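Local coordinates for virulence sensor protein BvgS (Bordetella pertussis, PDB 6ZJ8) that acts as a sensor histidine kinase of virulence control, whose PAS domain probably takes part in passing signals to the kinase, at residues L54-V59 with H85-T90. Numbering follows the deposited sequence.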
loop_
_atom_site.group_PDB
_atom_site.type_symbol
_atom_site.label_atom_id
_atom_site.label_comp_id
_atom_site.label_asym_id
_atom_site.label_seq_id
_atom_site.Cartn_x
_atom_site.Cartn_y
_atom_site.Cartn_z
ATOM N N LEU A 54 -5.968 -0.939 3.996
ATOM C CA LEU A 54 -6.695 -0.393 5.139
ATOM C C LEU A 54 -6.572 -1.289 6.365
ATOM O O LEU A 54 -6.417 -0.794 7.488
ATOM C CB LEU A 54 -8.164 -0.198 4.767
ATOM C CG LEU A 54 -8.418 0.762 3.604
ATOM C CD1 LEU A 54 -9.883 0.750 3.197
ATOM C CD2 LEU A 54 -7.969 2.169 3.985
ATOM N N ASP A 55 -6.648 -2.609 6.178
ATOM C CA ASP A 55 -6.650 -3.517 7.321
ATOM C C ASP A 55 -5.275 -3.653 7.962
ATOM O O ASP A 55 -5.188 -4.046 9.130
ATOM C CB ASP A 55 -7.169 -4.892 6.897
ATOM C CG ASP A 55 -8.673 -4.909 6.679
ATOM O OD1 ASP A 55 -9.322 -3.859 6.875
ATOM O OD2 ASP A 55 -9.210 -5.977 6.315
ATOM N N THR A 56 -4.201 -3.349 7.232
ATOM C CA THR A 56 -2.888 -3.281 7.862
ATOM C C THR A 56 -2.921 -2.370 9.081
ATOM O O THR A 56 -2.270 -2.646 10.096
ATOM C CB THR A 56 -1.847 -2.777 6.861
ATOM O OG1 THR A 56 -1.676 -3.743 5.816
ATOM C CG2 THR A 56 -0.506 -2.523 7.554
ATOM N N PHE A 57 -3.689 -1.284 9.001
ATOM C CA PHE A 57 -3.755 -0.278 10.051
ATOM C C PHE A 57 -5.062 -0.320 10.830
ATOM O O PHE A 57 -5.215 0.437 11.795
ATOM C CB PHE A 57 -3.559 1.113 9.440
ATOM C CG PHE A 57 -2.400 1.191 8.489
ATOM C CD1 PHE A 57 -1.119 1.430 8.957
ATOM C CD2 PHE A 57 -2.589 1.015 7.129
ATOM C CE1 PHE A 57 -0.049 1.498 8.085
ATOM C CE2 PHE A 57 -1.522 1.081 6.254
ATOM C CZ PHE A 57 -0.251 1.322 6.732
ATOM N N GLY A 58 -6.004 -1.173 10.440
ATOM C CA GLY A 58 -7.259 -1.271 11.158
ATOM C C GLY A 58 -8.164 -0.071 11.004
ATOM O O GLY A 58 -8.923 0.240 11.926
ATOM N N VAL A 59 -8.110 0.612 9.860
ATOM C CA VAL A 59 -8.961 1.772 9.618
ATOM C C VAL A 59 -9.881 1.504 8.435
ATOM O O VAL A 59 -9.782 0.465 7.775
ATOM C CB VAL A 59 -8.128 3.047 9.377
ATOM C CG1 VAL A 59 -7.214 3.321 10.560
ATOM C CG2 VAL A 59 -7.328 2.939 8.081
ATOM N N HIS A 85 3.321 6.427 6.754
ATOM C CA HIS A 85 4.517 6.989 6.135
ATOM C C HIS A 85 5.610 5.939 5.991
ATOM O O HIS A 85 6.352 5.932 5.002
ATOM C CB HIS A 85 5.023 8.176 6.955
ATOM C CG HIS A 85 6.121 8.943 6.286
ATOM N ND1 HIS A 85 7.420 8.940 6.749
ATOM C CD2 HIS A 85 6.116 9.731 5.186
ATOM C CE1 HIS A 85 8.166 9.696 5.965
ATOM N NE2 HIS A 85 7.399 10.188 5.008
ATOM N N GLU A 86 5.721 5.035 6.967
ATOM C CA GLU A 86 6.762 4.014 6.916
ATOM C C GLU A 86 6.551 3.061 5.743
ATOM O O GLU A 86 7.514 2.676 5.069
ATOM C CB GLU A 86 6.799 3.253 8.242
ATOM C CG GLU A 86 7.264 4.108 9.418
ATOM C CD GLU A 86 7.019 3.456 10.767
ATOM O OE1 GLU A 86 7.026 4.180 11.786
ATOM O OE2 GLU A 86 6.816 2.223 10.813
ATOM N N PHE A 87 5.302 2.679 5.476
ATOM C CA PHE A 87 5.033 1.740 4.394
ATOM C C PHE A 87 5.117 2.390 3.021
ATOM O O PHE A 87 5.389 1.700 2.032
ATOM C CB PHE A 87 3.649 1.113 4.571
ATOM C CG PHE A 87 3.572 0.127 5.694
ATOM C CD1 PHE A 87 3.257 0.541 6.976
ATOM C CD2 PHE A 87 3.814 -1.218 5.469
ATOM C CE1 PHE A 87 3.184 -0.370 8.011
ATOM C CE2 PHE A 87 3.741 -2.132 6.499
ATOM C CZ PHE A 87 3.426 -1.710 7.771
ATOM N N LEU A 88 4.879 3.695 2.935
ATOM C CA LEU A 88 4.914 4.392 1.660
ATOM C C LEU A 88 6.341 4.805 1.323
ATOM O O LEU A 88 7.266 4.670 2.127
ATOM C CB LEU A 88 4.002 5.617 1.698
ATOM C CG LEU A 88 2.547 5.328 2.062
ATOM C CD1 LEU A 88 1.825 6.619 2.374
ATOM C CD2 LEU A 88 1.847 4.587 0.939
ATOM N N LEU A 89 6.513 5.316 0.109
ATOM C CA LEU A 89 7.791 5.822 -0.361
ATOM C C LEU A 89 7.748 7.343 -0.432
ATOM O O LEU A 89 6.688 7.943 -0.638
ATOM C CB LEU A 89 8.141 5.246 -1.734
ATOM C CG LEU A 89 8.367 3.734 -1.786
ATOM C CD1 LEU A 89 8.786 3.308 -3.183
ATOM C CD2 LEU A 89 9.407 3.305 -0.762
ATOM N N THR A 90 8.914 7.958 -0.256
ATOM C CA THR A 90 9.007 9.410 -0.277
ATOM C C THR A 90 8.609 9.951 -1.647
ATOM O O THR A 90 8.706 9.264 -2.670
ATOM C CB THR A 90 10.428 9.856 0.077
ATOM O OG1 THR A 90 10.881 9.140 1.233
ATOM C CG2 THR A 90 10.464 11.347 0.373
#
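Phe57 turns the edge of its ring toward the face of Phe87 in an offset edge-to-face pair, the two planes standing nearly perpendicular at 89° with ring centroids 5.3 Å apart. The touching edge is the CE1-CZ side of Phe57: CZ lies 3.6 Å from CD1 of Phe87, and CE1 of Phe57 is 3.7 Å from CE1 of Phe87, so the approach falls on the CD1-CE1 side of the second ring and misses its centre. Thr56 adds a methyl from the same helix. With chi1 at -66° its OG1 lies beside the backbone N and CG2 opposite that N, which puts the methyl over one face of Phe87, 4.0 Å from CZ. The same methyl sits 3.8 Å above the middle of the Phe57 ring, lying in the angle between the two rings, while OG1 of Thr56 is hydrogen-bonded to Ala52 O, one turn earlier in the same helix. In this PAS fold the contact joins the C-terminal ends of helices 51-57 and 79-87, both of which pack beside the five-stranded antiparallel sheet. Phe87 meets the sheet through Val105, Val114 and the ring of Trp135, whereas Phe57 also rests on Leu80 and Met84 of helix 79-87. Just past Phe57 the first helix closes in a Schellman motif: Gly58 takes positive phi (70°), and Val59 N reaches back to Leu54 O at 3.2 Å. The backbones themselves stay well separated, the nearest CA atoms, those of Thr56 and Phe87, being 10.0 Å apart.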